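Local coordinates for protein MdbA (PDB 4Z7X) that acts as a thiol-disulfide oxidoreductase of the thioredoxin family, part of a disulfide bond-forming machine linked to pilus assembly in Actinomyces oris, at residues 21-26 with 35-40; 54-59 with 89-94; 61-66 with 129-134. All coordinates share one frame; numbering follows the deposited sequence. Where two conformers were deposited one is given.

Contact 1 of 3, residues 21-26 with 35-40; sequences LATAKA and VLSDAS
Leu-36 lays its side chain against the run from Leu-21 to Ala-24. Its CB meets Thr-23 OG1 at 3.5 Å, and its CD1 touches Leu-21 CD2 at 3.9 Å, the two leucines crossing at about a right angle. Leucine suits this buried place because its two methyls part, CD1 toward Leu-21 and CD2 against the backbone oxygens of Thr-23 and Ala-24. The main chains pair on both flanks of a single bridge between Lys-25 and Leu-36: Ala-26 N gives an almost straight bond to Val-35 O (2.9 Å), while the bond from Ser-37 N to Ala-24 O (2.8 Å) is more bent. Thr-23 holds OG1 between its own N and carbonyl carbon (chi1 53°), from where a water 2.7 Å from OG1 bridges it to Asp-38 OD2. Asp-38 OD1 takes both Ser-40 OG and Ser-40 N, the latter closing an Asx turn, and OD2 also forms a salt bridge with Arg-191. Replacing Asp-38 with alanine would probably take this carboxylate partner from Arg-191, leaving Ser-40 without its acceptor and the bridging water with one partner fewer. A buried carboxylate thus ties a loop held by backbone bonds, leucine packing and bridging water to Arg-191, just past helix 178-190.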
ATOM      1  N   LEU A  21      -4.744  12.625  -6.339  1.00 20.46           N
ATOM      2  CA  LEU A  21      -3.849  11.860  -7.198  1.00 18.39           C
ATOM      3  C   LEU A  21      -3.462  12.887  -8.203  1.00 19.98           C
ATOM      4  O   LEU A  21      -4.246  13.253  -9.062  1.00 19.73           O
ATOM      5  CB  LEU A  21      -4.621  10.707  -7.833  1.00 18.21           C
ATOM      6  CG  LEU A  21      -3.799   9.661  -8.525  1.00 18.63           C
ATOM      7  CD1 LEU A  21      -4.804   8.634  -9.031  1.00 18.53           C
ATOM      8  CD2 LEU A  21      -3.006  10.238  -9.692  1.00 24.12           C
ATOM      9  N   ALA A  22      -2.266  13.380  -8.061  1.00 17.12           N
ATOM     10  CA  ALA A  22      -1.875  14.579  -8.724  1.00 17.73           C
ATOM     11  C   ALA A  22      -0.443  14.502  -9.240  1.00 18.38           C
ATOM     12  O   ALA A  22       0.176  15.568  -9.530  1.00 22.34           O
ATOM     13  CB  ALA A  22      -2.039  15.776  -7.780  1.00 24.31           C
ATOM     14  N   THR A  23       0.072  13.260  -9.388  1.00 19.24           N
ATOM     15  CA  THR A  23       1.379  13.087  -9.977  1.00 19.67           C
ATOM     16  C   THR A  23       1.297  12.057 -11.103  1.00 20.22           C
ATOM     17  O   THR A  23       0.361  11.250 -11.127  1.00 24.96           O
ATOM     18  CB  THR A  23       2.387  12.628  -8.919  1.00 21.38           C
ATOM     19  OG1 THR A  23       1.847  11.499  -8.285  1.00 24.97           O
ATOM     20  CG2 THR A  23       2.629  13.703  -7.848  1.00 21.17           C
ATOM     21  N   ALA A  24       2.265  12.177 -12.041  1.00 19.22           N
ATOM     22  CA  ALA A  24       2.578  11.254 -13.131  1.00 20.08           C
ATOM     23  C   ALA A  24       3.543  10.137 -12.687  1.00 15.22           C
ATOM     24  O   ALA A  24       4.017  10.168 -11.600  1.00 13.50           O
ATOM     25  CB  ALA A  24       3.248  12.022 -14.194  1.00 22.02           C
ATOM     26  N   LYS A  25       3.835   9.174 -13.553  1.00 13.75           N
ATOM     27  CA  LYS A  25       4.705   8.056 -13.201  0.70 12.02           C
ATOM     28  C   LYS A  25       6.117   8.536 -12.905  1.00 12.62           C
ATOM     29  O   LYS A  25       6.634   9.479 -13.544  1.00 14.58           O
ATOM     30  CB  LYS A  25       4.733   7.008 -14.321  0.70 14.45           C
ATOM     31  CG  LYS A  25       3.396   6.336 -14.523  0.70 18.53           C
ATOM     32  CD  LYS A  25       3.113   5.248 -13.526  0.70 21.43           C
ATOM     33  CE  LYS A  25       1.635   4.811 -13.540  0.70 24.60           C
ATOM     34  NZ  LYS A  25       0.993   4.720 -14.882  0.70 30.29           N
ATOM     35  N   ALA A  26       6.748   7.884 -11.950  1.00 10.19           N
ATOM     36  CA  ALA A  26       8.151   8.199 -11.608  1.00 10.69           C
ATOM     37  C   ALA A  26       9.085   7.921 -12.761  1.00 13.40           C
ATOM     38  O   ALA A  26       9.997   8.701 -13.005  1.00 16.67           O
ATOM     39  CB  ALA A  26       8.597   7.410 -10.390  1.00 12.18           C
ATOM     40  N   VAL A  35       4.594   2.924 -10.346  1.00  9.85           N
ATOM     41  CA  VAL A  35       4.594   3.848  -9.220  1.00  9.53           C
ATOM     42  C   VAL A  35       4.682   5.293  -9.700  1.00  9.38           C
ATOM     43  O   VAL A  35       5.394   5.636 -10.631  1.00 10.66           O
ATOM     44  CB  VAL A  35       5.694   3.464  -8.180  1.00 10.58           C
ATOM     45  CG1 VAL A  35       6.114   4.639  -7.317  1.00 11.04           C
ATOM     46  CG2 VAL A  35       5.158   2.302  -7.293  1.00 10.45           C
ATOM     47  N   LEU A  36       3.975   6.143  -8.990  1.00  9.60           N
ATOM     48  CA  LEU A  36       3.890   7.559  -9.294  1.00 11.59           C
ATOM     49  C   LEU A  36       5.061   8.340  -8.701  1.00 11.17           C
ATOM     50  O   LEU A  36       5.865   7.809  -7.930  1.00 11.12           O
ATOM     51  CB  LEU A  36       2.563   8.093  -8.802  1.00 11.55           C
ATOM     52  CG  LEU A  36       1.320   7.496  -9.423  1.00 12.88           C
ATOM     53  CD1 LEU A  36       0.107   8.088  -8.787  1.00 14.01           C
ATOM     54  CD2 LEU A  36       1.261   7.737 -10.907  1.00 18.07           C
ATOM     55  N   SER A  37       5.128   9.629  -9.037  1.00 11.94           N
ATOM     56  CA  SER A  37       6.264  10.460  -8.683  0.60 12.66           C
ATOM     57  C   SER A  37       6.369  10.710  -7.182  1.00 12.81           C
ATOM     58  O   SER A  37       7.405  11.165  -6.699  1.00 13.55           O
ATOM     59  CB  SER A  37       6.189  11.794  -9.427  0.60 15.88           C
ATOM     60  OG  SER A  37       5.020  12.508  -9.085  0.60 16.75           O
ATOM     61  N   ASP A  38       5.283  10.405  -6.449  1.00 11.96           N
ATOM     62  CA  ASP A  38       5.285  10.523  -4.971  1.00 11.54           C
ATOM     63  C   ASP A  38       5.413   9.189  -4.259  1.00 12.15           C
ATOM     64  O   ASP A  38       5.156   9.099  -3.072  1.00 12.83           O
ATOM     65  CB  ASP A  38       4.072  11.290  -4.466  1.00 13.65           C
ATOM     66  CG  ASP A  38       2.783  10.532  -4.644  1.00 12.82           C
ATOM     67  OD1 ASP A  38       2.819   9.485  -5.364  1.00 12.62           O
ATOM     68  OD2 ASP A  38       1.736  10.995  -4.107  1.00 16.78           O
ATOM     69  N   ALA A  39       5.836   8.163  -4.991  1.00 10.59           N
ATOM     70  CA  ALA A  39       6.014   6.800  -4.494  1.00  9.99           C
ATOM     71  C   ALA A  39       4.733   5.965  -4.354  1.00  8.71           C
ATOM     72  O   ALA A  39       4.821   4.801  -4.005  1.00  9.58           O
ATOM     73  CB  ALA A  39       6.829   6.752  -3.201  1.00 12.45           C
ATOM     74  N   SER A  40       3.573   6.554  -4.667  1.00  8.69           N
ATOM     75  CA  SER A  40       2.318   5.845  -4.470  1.00  9.11           C
ATOM     76  C   SER A  40       2.018   4.950  -5.676  1.00  8.72           C
ATOM     77  O   SER A  40       2.587   5.108  -6.782  1.00  9.60           O
ATOM     78  CB  SER A  40       1.131   6.813  -4.243  1.00  9.81           C
ATOM     79  OG  SER A  40       0.871   7.677  -5.357  1.00 11.32           O
TER
HETATM   80  O   HOH W   1       0.046  11.280  -6.334  1.00 33.04           O
HETATM   81  O   HOH W   2       4.362  14.034 -11.384  1.00 41.03           O

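Contact 2 of 3, residues 54-59 with 89-94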
ATOM      1  N   ALA A  54     -16.206   6.564 -13.100  1.00 28.49           N
ATOM      2  CA  ALA A  54     -15.322   7.717 -13.214  1.00 30.98           C
ATOM      3  C   ALA A  54     -15.469   8.680 -12.053  1.00 30.76           C
ATOM      4  O   ALA A  54     -14.526   9.400 -11.754  1.00 30.58           O
ATOM      5  CB  ALA A  54     -15.543   8.454 -14.531  1.00 30.75           C
ATOM      6  N   SER A  55     -16.633   8.631 -11.386  1.00 28.66           N
ATOM      7  CA  SER A  55     -16.883   9.410 -10.165  1.00 30.43           C
ATOM      8  C   SER A  55     -16.125   8.894  -8.960  1.00 28.48           C
ATOM      9  O   SER A  55     -16.293   9.494  -7.880  1.00 29.50           O
ATOM     10  CB  SER A  55     -18.404   9.450  -9.795  1.00 36.18           C
ATOM     11  OG  SER A  55     -19.193   9.987 -10.832  1.00 48.04           O
ATOM     12  N   ALA A  56     -15.341   7.796  -9.088  1.00 29.95           N
ATOM     13  CA  ALA A  56     -14.640   7.230  -7.925  1.00 25.88           C
ATOM     14  C   ALA A  56     -13.613   8.149  -7.255  1.00 17.71           C
ATOM     15  O   ALA A  56     -12.501   8.366  -7.763  1.00 16.56           O
ATOM     16  CB  ALA A  56     -14.018   5.900  -8.220  1.00 15.76           C
ATOM     17  N   PRO A  57     -13.989   8.681  -6.088  1.00 16.66           N
ATOM     18  CA  PRO A  57     -13.075   9.602  -5.455  1.00 12.52           C
ATOM     19  C   PRO A  57     -11.885   8.890  -4.844  1.00 11.98           C
ATOM     20  O   PRO A  57     -11.955   7.704  -4.521  1.00 10.35           O
ATOM     21  CB  PRO A  57     -13.916  10.188  -4.311  1.00 16.84           C
ATOM     22  CG  PRO A  57     -15.288   9.844  -4.592  1.00 21.39           C
ATOM     23  CD  PRO A  57     -15.208   8.528  -5.258  1.00 19.73           C
ATOM     24  N   VAL A  58     -10.824   9.633  -4.653  1.00 11.23           N
ATOM     25  CA  VAL A  58      -9.571   9.107  -4.162  1.00 10.58           C
ATOM     26  C   VAL A  58      -9.558   8.873  -2.668  1.00  9.09           C
ATOM     27  O   VAL A  58      -9.760   9.807  -1.884  1.00 11.43           O
ATOM     28  CB  VAL A  58      -8.382  10.002  -4.593  1.00 12.78           C
ATOM     29  CG1 VAL A  58      -7.086   9.411  -4.080  1.00 13.49           C
ATOM     30  CG2 VAL A  58      -8.337  10.103  -6.114  1.00 11.58           C
ATOM     31  N   LEU A  59      -9.208   7.638  -2.284  1.00  9.43           N
ATOM     32  CA  LEU A  59      -8.900   7.291  -0.882  1.00  9.68           C
ATOM     33  C   LEU A  59      -7.391   7.033  -0.797  1.00  9.33           C
ATOM     34  O   LEU A  59      -6.885   6.058  -1.387  1.00 11.10           O
ATOM     35  CB  LEU A  59      -9.642   6.040  -0.441  1.00  9.56           C
ATOM     36  CG  LEU A  59      -9.455   5.598   0.997  1.00 12.34           C
ATOM     37  CD1 LEU A  59     -10.138   6.552   1.969  1.00 14.45           C
ATOM     38  CD2 LEU A  59      -9.990   4.169   1.136  1.00 14.32           C
ATOM     39  N   LYS A  89     -16.389   2.380  -6.431  1.00 10.93           N
ATOM     40  CA  LYS A  89     -16.746   3.525  -5.594  0.60 12.81           C
ATOM     41  C   LYS A  89     -15.563   4.348  -5.100  1.00 11.90           C
ATOM     42  O   LYS A  89     -15.746   5.461  -4.626  1.00 14.01           O
ATOM     43  CB  LYS A  89     -17.536   3.044  -4.376  0.60 13.69           C
ATOM     44  CG  LYS A  89     -18.913   2.507  -4.749  0.60 17.75           C
ATOM     45  CD  LYS A  89     -19.820   2.294  -3.550  0.60 22.59           C
ATOM     46  CE  LYS A  89     -21.250   2.013  -4.001  0.60 30.46           C
ATOM     47  NZ  LYS A  89     -21.947   3.167  -4.617  0.60 32.79           N
ATOM     48  N   ILE A  90     -14.356   3.788  -5.156  1.00 10.81           N
ATOM     49  CA  ILE A  90     -13.153   4.565  -4.827  1.00 10.93           C
ATOM     50  C   ILE A  90     -12.050   4.323  -5.853  1.00 10.43           C
ATOM     51  O   ILE A  90     -12.025   3.292  -6.533  1.00 11.49           O
ATOM     52  CB  ILE A  90     -12.563   4.220  -3.447  1.00 11.11           C
ATOM     53  CG1 ILE A  90     -12.101   2.759  -3.361  1.00 10.79           C
ATOM     54  CG2 ILE A  90     -13.553   4.540  -2.323  1.00 11.43           C
ATOM     55  CD1 ILE A  90     -11.417   2.441  -2.024  1.00 11.20           C
ATOM     56  N   THR A  91     -11.127   5.268  -5.898  1.00 10.38           N
ATOM     57  CA  THR A  91      -9.800   5.064  -6.456  1.00 10.94           C
ATOM     58  C   THR A  91      -8.875   4.949  -5.228  1.00 10.07           C
ATOM     59  O   THR A  91      -8.838   5.839  -4.413  1.00 12.33           O
ATOM     60  CB  THR A  91      -9.392   6.288  -7.266  1.00 12.34           C
ATOM     61  OG1 THR A  91     -10.257   6.410  -8.395  1.00 15.77           O
ATOM     62  CG2 THR A  91      -7.963   6.185  -7.711  1.00 15.33           C
ATOM     63  N   LEU A  92      -8.209   3.824  -5.083  1.00  9.97           N
ATOM     64  CA  LEU A  92      -7.325   3.573  -3.936  1.00  9.56           C
ATOM     65  C   LEU A  92      -5.906   3.992  -4.297  1.00 10.63           C
ATOM     66  O   LEU A  92      -5.354   3.541  -5.307  1.00 10.21           O
ATOM     67  CB  LEU A  92      -7.358   2.097  -3.529  1.00 10.60           C
ATOM     68  CG  LEU A  92      -6.438   1.710  -2.372  1.00 11.13           C
ATOM     69  CD1 LEU A  92      -6.925   2.334  -1.069  1.00 12.31           C
ATOM     70  CD2 LEU A  92      -6.330   0.207  -2.197  1.00 11.86           C
ATOM     71  N   ALA A  93      -5.311   4.819  -3.442  1.00  8.72           N
ATOM     72  CA  ALA A  93      -3.916   5.184  -3.616  1.00  8.39           C
ATOM     73  C   ALA A  93      -3.129   4.827  -2.364  1.00 10.95           C
ATOM     74  O   ALA A  93      -3.463   5.286  -1.263  1.00 10.27           O
ATOM     75  CB  ALA A  93      -3.792   6.673  -3.906  1.00  9.70           C
ATOM     76  N   LEU A  94      -2.128   3.970  -2.530  1.00  9.23           N
ATOM     77  CA  LEU A  94      -1.310   3.465  -1.426  1.00  8.65           C
ATOM     78  C   LEU A  94       0.016   4.184  -1.437  1.00  8.63           C
ATOM     79  O   LEU A  94       0.677   4.208  -2.455  1.00  9.75           O
ATOM     80  CB  LEU A  94      -1.100   1.960  -1.529  1.00 10.51           C
ATOM     81  CG  LEU A  94      -2.370   1.111  -1.396  1.00  9.89           C
ATOM     82  CD1 LEU A  94      -2.073  -0.366  -1.559  1.00 11.22           C
ATOM     83  CD2 LEU A  94      -3.075   1.351  -0.101  1.00 12.52           C
TER
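Thr-91 reaches back across the start of a parallel strand pair to hydrogen-bond Ala-56 O through its OG1, at 3.0 Å. Its chi1 of -65° sets OG1 beside the backbone N, and the hydroxyl and amide of this one residue therefore grip consecutive carbonyls: Thr-91 N donates to Pro-57 O at 2.9 Å. Both donors stand above the plane of the carbonyl they meet. Threonine fits because it joins a beta-branched, strand-forming shape to a hydroxyl close to the backbone. Beyond it the ladder becomes regular, with Leu-59 N bonded to Thr-91 O and Ala-93 N to Leu-59 O, linking strands 58-63 and 91-96.

Side chains leave this ladder on two faces. On one, Val-58 stands beside Thr-91, CG2 lying 4.1 Å from Thr-91 CB, and CG1 leans toward the small methyl of Ala-93. On the other, Leu-59 places its CD2 between two neighbours, 3.9 Å from Ile-90 CD1 and 4.2 Å from Leu-92 CD1. Ile-90 carries CG1 in the tight position between its N and carbonyl carbon (chi1 62°), and its extended chain then brings CD1 along to Leu-59. This apolar face is backed by helix 68-86, where Leu-84 and Leu-85 touch Ile-90 and Ile-81 touches Leu-92. At the entrance Ala-56 tucks its methyl against the Ile-90 carbonyl carbon at 3.5 Å, a spot where a short side chain packs flush on the backbone. Pro-57 sets CD 3.2 Å from Lys-89 O; having no amide hydrogen, it offers this strand only a carbonyl.

The pairing belongs to a beta-alpha-beta crossover of the thioredoxin fold. Backbone bonds and the threonine hydroxyl join the strands, while Val-58 and Leu-92 bond Lys-202 and Tyr-43, so that branched hydrocarbon is what the sheet presents to the covering helix.

Contact 3 of 3, residues 61-66 with 129-134; sequences IYFDYS and AAFEIF
An aromatic cluster of Phe-63, Tyr-65 and Phe-131 joins strand 58-63, a central strand of the thioredoxin fold, and the residues that follow it to helix 123-140, beside the probable CxxC redox motif; both Phe-63 and Phe-131 touch Cys-70. Tyr-65 comes over one face of the Phe-131 ring, its CD1 being 3.7 Å from Phe-131 CE2 and displaced toward the rim. The two ring planes are turned 46° apart, which makes the pair oblique. Phe-63 reaches the edge of the same ring, with CD2 at 3.8 Å from Phe-131 CZ. Within its own segment Phe-63 puts CE2 over the centre of the Tyr-65 ring, so that each of the three rings packs against the other two. With chi1 at -94°, off a staggered value, Phe-131 has its far edge against Asp-64 and Tyr-65. There Phe-131 CZ lies 3.5 Å from Asp-64 O, close to the ring plane, where the slightly positive ring hydrogens suit a carbonyl oxygen. Phe-134, its CG anti to the backbone N (chi1 -166°), takes Tyr-65 O over one face.

Tyrosine is apt at its position because its ring packs as phenylalanine would while its OH finds a hydrogen bond to ND1 of His-127. Ala-130 turns a single methyl to the Tyr-65 ring, which lets the helix lie close to it. A water donates to Tyr-65 O at 2.8 Å and to Ala-130 O at 3.0 Å, and Ser-66 N closes an Asx turn on Asp-64 OD1 (2.9 Å), an oxygen also bonded to Thr-105. Beside the likely redox cysteines, the joint thus sets aromatic rings against each other and against backbone carbonyls, with a bridging water between the two backbones.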
ATOM      1  N   ILE A  61      -4.093   6.224   1.401  1.00 11.09           N
ATOM      2  CA  ILE A  61      -3.616   5.618   2.621  1.00  9.75           C
ATOM      3  C   ILE A  61      -2.074   5.679   2.675  1.00 11.57           C
ATOM      4  O   ILE A  61      -1.404   5.087   1.854  1.00 10.70           O
ATOM      5  CB  ILE A  61      -4.071   4.147   2.780  1.00 12.02           C
ATOM      6  CG1 ILE A  61      -5.629   4.059   2.666  1.00 16.13           C
ATOM      7  CG2 ILE A  61      -3.610   3.615   4.119  1.00 14.84           C
ATOM      8  CD1 ILE A  61      -6.188   2.667   2.675  1.00 21.70           C
ATOM      9  N   TYR A  62      -1.590   6.420   3.665  1.00 11.74           N
ATOM     10  CA  TYR A  62      -0.163   6.511   3.984  1.00  9.40           C
ATOM     11  C   TYR A  62       0.123   5.486   5.072  1.00 12.22           C
ATOM     12  O   TYR A  62      -0.537   5.484   6.134  1.00 14.80           O
ATOM     13  CB  TYR A  62       0.241   7.921   4.457  1.00 11.74           C
ATOM     14  CG  TYR A  62       0.227   8.955   3.383  1.00 13.42           C
ATOM     15  CD1 TYR A  62      -0.954   9.571   2.961  1.00 13.98           C
ATOM     16  CD2 TYR A  62       1.404   9.342   2.787  1.00 13.82           C
ATOM     17  CE1 TYR A  62      -0.931  10.520   1.943  1.00 14.68           C
ATOM     18  CE2 TYR A  62       1.442  10.312   1.799  1.00 13.90           C
ATOM     19  CZ  TYR A  62       0.274  10.894   1.374  1.00 15.45           C
ATOM     20  OH  TYR A  62       0.287  11.845   0.360  1.00 17.00           O
ATOM     21  N   PHE A  63       1.086   4.613   4.802  1.00 11.32           N
ATOM     22  CA  PHE A  63       1.335   3.463   5.678  1.00 11.44           C
ATOM     23  C   PHE A  63       2.812   3.098   5.713  1.00 10.60           C
ATOM     24  O   PHE A  63       3.603   3.520   4.864  1.00 10.57           O
ATOM     25  CB  PHE A  63       0.533   2.269   5.174  1.00 13.16           C
ATOM     26  CG  PHE A  63       1.086   1.664   3.920  1.00 10.95           C
ATOM     27  CD1 PHE A  63       0.761   2.145   2.666  1.00 13.34           C
ATOM     28  CD2 PHE A  63       2.063   0.697   4.017  1.00 11.23           C
ATOM     29  CE1 PHE A  63       1.348   1.582   1.547  1.00 13.72           C
ATOM     30  CE2 PHE A  63       2.639   0.130   2.915  1.00 11.35           C
ATOM     31  CZ  PHE A  63       2.292   0.590   1.660  1.00 13.74           C
ATOM     32  N   ASP A  64       3.170   2.353   6.759  1.00 11.07           N
ATOM     33  CA  ASP A  64       4.483   1.708   6.914  1.00 11.71           C
ATOM     34  C   ASP A  64       4.217   0.224   7.215  1.00 11.47           C
ATOM     35  O   ASP A  64       3.461  -0.090   8.138  1.00 11.33           O
ATOM     36  CB  ASP A  64       5.242   2.376   8.081  1.00 12.71           C
ATOM     37  CG  ASP A  64       6.667   1.870   8.262  1.00 11.68           C
ATOM     38  OD1 ASP A  64       6.960   0.752   7.834  1.00 12.44           O
ATOM     39  OD2 ASP A  64       7.492   2.584   8.890  1.00 15.50           O
ATOM     40  N   TYR A  65       4.812  -0.656   6.436  1.00 10.26           N
ATOM     41  CA  TYR A  65       4.728  -2.089   6.672  1.00 10.96           C
ATOM     42  C   TYR A  65       5.138  -2.548   8.070  1.00 11.99           C
ATOM     43  O   TYR A  65       4.748  -3.638   8.491  1.00 14.37           O
ATOM     44  CB  TYR A  65       5.507  -2.901   5.616  1.00 11.18           C
ATOM     45  CG  TYR A  65       4.856  -2.936   4.238  1.00 10.06           C
ATOM     46  CD1 TYR A  65       3.590  -3.459   4.086  1.00  9.67           C
ATOM     47  CD2 TYR A  65       5.472  -2.389   3.127  1.00 11.69           C
ATOM     48  CE1 TYR A  65       2.970  -3.508   2.865  1.00 10.06           C
ATOM     49  CE2 TYR A  65       4.861  -2.411   1.887  1.00 11.21           C
ATOM     50  CZ  TYR A  65       3.604  -2.954   1.763  1.00  9.96           C
ATOM     51  OH  TYR A  65       2.991  -2.946   0.555  1.00 11.61           O
ATOM     52  N   SER A  66       5.933  -1.745   8.762  1.00 11.41           N
ATOM     53  CA  SER A  66       6.382  -2.064  10.123  1.00 11.62           C
ATOM     54  C   SER A  66       5.605  -1.354  11.235  1.00 11.41           C
ATOM     55  O   SER A  66       5.995  -1.440  12.407  1.00 13.95           O
ATOM     56  CB  SER A  66       7.863  -1.739  10.284  1.00 12.77           C
ATOM     57  OG  SER A  66       8.657  -2.582   9.467  1.00 14.74           O
ATOM     58  N   ALA A 129      -1.130  -9.699   2.480  1.00 11.17           N
ATOM     59  CA  ALA A 129      -0.428 -10.817   3.051  1.00 11.79           C
ATOM     60  C   ALA A 129       0.806 -10.398   3.834  1.00 12.86           C
ATOM     61  O   ALA A 129       1.138 -11.015   4.856  1.00 14.43           O
ATOM     62  CB  ALA A 129      -0.108 -11.845   1.976  1.00 12.27           C
ATOM     63  N   ALA A 130       1.499  -9.350   3.370  1.00 11.27           N
ATOM     64  CA  ALA A 130       2.703  -8.879   4.055  1.00 12.78           C
ATOM     65  C   ALA A 130       2.307  -8.276   5.386  1.00 14.16           C
ATOM     66  O   ALA A 130       2.990  -8.466   6.375  1.00 13.05           O
ATOM     67  CB  ALA A 130       3.410  -7.851   3.218  1.00 15.64           C
ATOM     68  N   PHE A 131       1.191  -7.557   5.420  1.00 13.24           N
ATOM     69  CA  PHE A 131       0.701  -7.054   6.699  1.00 13.04           C
ATOM     70  C   PHE A 131       0.244  -8.185   7.616  1.00 13.63           C
ATOM     71  O   PHE A 131       0.392  -8.090   8.820  1.00 15.31           O
ATOM     72  CB  PHE A 131      -0.418  -6.039   6.512  1.00 13.48           C
ATOM     73  CG  PHE A 131       0.057  -4.610   6.478  1.00 10.94           C
ATOM     74  CD1 PHE A 131       0.778  -4.106   7.536  1.00 12.82           C
ATOM     75  CD2 PHE A 131      -0.131  -3.785   5.372  1.00 12.69           C
ATOM     76  CE1 PHE A 131       1.210  -2.791   7.551  1.00 12.87           C
ATOM     77  CE2 PHE A 131       0.275  -2.466   5.397  1.00 12.22           C
ATOM     78  CZ  PHE A 131       0.966  -1.973   6.488  1.00 11.83           C
ATOM     79  N   GLU A 132      -0.305  -9.248   7.056  1.00 13.72           N
ATOM     80  CA  GLU A 132      -0.759 -10.407   7.842  0.50 16.09           C
ATOM     81  C   GLU A 132       0.420 -11.048   8.567  1.00 15.17           C
ATOM     82  O   GLU A 132       0.303 -11.521   9.695  1.00 14.80           O
ATOM     83  CB  GLU A 132      -1.457 -11.421   6.905  0.50 17.02           C
ATOM     84  CG  GLU A 132      -2.066 -12.635   7.588  0.50 21.90           C
ATOM     85  CD  GLU A 132      -3.094 -13.326   6.700  0.50 34.17           C
ATOM     86  OE1 GLU A 132      -3.388 -12.825   5.590  0.50 43.03           O
ATOM     87  OE2 GLU A 132      -3.595 -14.387   7.093  0.50 43.84           O
ATOM     88  N   ILE A 133       1.565 -11.086   7.902  1.00 13.92           N
ATOM     89  CA  ILE A 133       2.776 -11.619   8.566  1.00 13.57           C
ATOM     90  C   ILE A 133       3.041 -10.821   9.864  1.00 13.34           C
ATOM     91  O   ILE A 133       3.292 -11.386  10.938  1.00 16.22           O
ATOM     92  CB  ILE A 133       4.039 -11.549   7.656  1.00 14.92           C
ATOM     93  CG1 ILE A 133       3.963 -12.572   6.546  1.00 16.97           C
ATOM     94  CG2 ILE A 133       5.320 -11.801   8.426  1.00 15.39           C
ATOM     95  CD1 ILE A 133       5.064 -12.454   5.516  1.00 20.64           C
ATOM     96  N   PHE A 134       2.998  -9.505   9.746  1.00 12.85           N
ATOM     97  CA  PHE A 134       3.298  -8.639  10.860  0.50 13.71           C
ATOM     98  C   PHE A 134       2.238  -8.804  11.939  1.00 14.98           C
ATOM     99  O   PHE A 134       2.565  -8.924  13.111  1.00 14.48           O
ATOM    100  CB  PHE A 134       3.392  -7.183  10.377  0.50 15.48           C
ATOM    101  CG  PHE A 134       4.019  -6.249  11.369  0.50 17.73           C
ATOM    102  CD1 PHE A 134       5.386  -6.009  11.349  0.50 21.13           C
ATOM    103  CD2 PHE A 134       3.257  -5.608  12.314  0.50 23.50           C
ATOM    104  CE1 PHE A 134       5.971  -5.153  12.260  0.50 20.66           C
ATOM    105  CE2 PHE A 134       3.839  -4.745  13.235  0.50 25.46           C
ATOM    106  CZ  PHE A 134       5.199  -4.514  13.205  0.50 20.68           C
TER
HETATM  107  O   HOH W   3       4.590  -6.081   7.161  1.00 15.92           O

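In the fold
Contact 2 and contact 3 share strand 58-63 and so the same mixed sheet; their centres lie about 20 Å apart, and along the chain their segments alternate. They touch where Ile-61 N probably hydrogen-bonds Ala-93 O, and where Leu-94 packs on Phe-63. Contact 1 comes first in the chain and closes before the others open. Its centre is about 15 Å from that of contact 2, which it meets through Leu-21 on Val-58 and Thr-91 and Ser-40 on Leu-94, and about 20 Å from contact 3, which it does not touch. The N-terminal loop thus packs over the face carrying Val-58 and Thr-91, the two strands of the beta-alpha-beta unit lie inside the sheet, and the aromatic cluster fastens a helix beside the probable CxxC site.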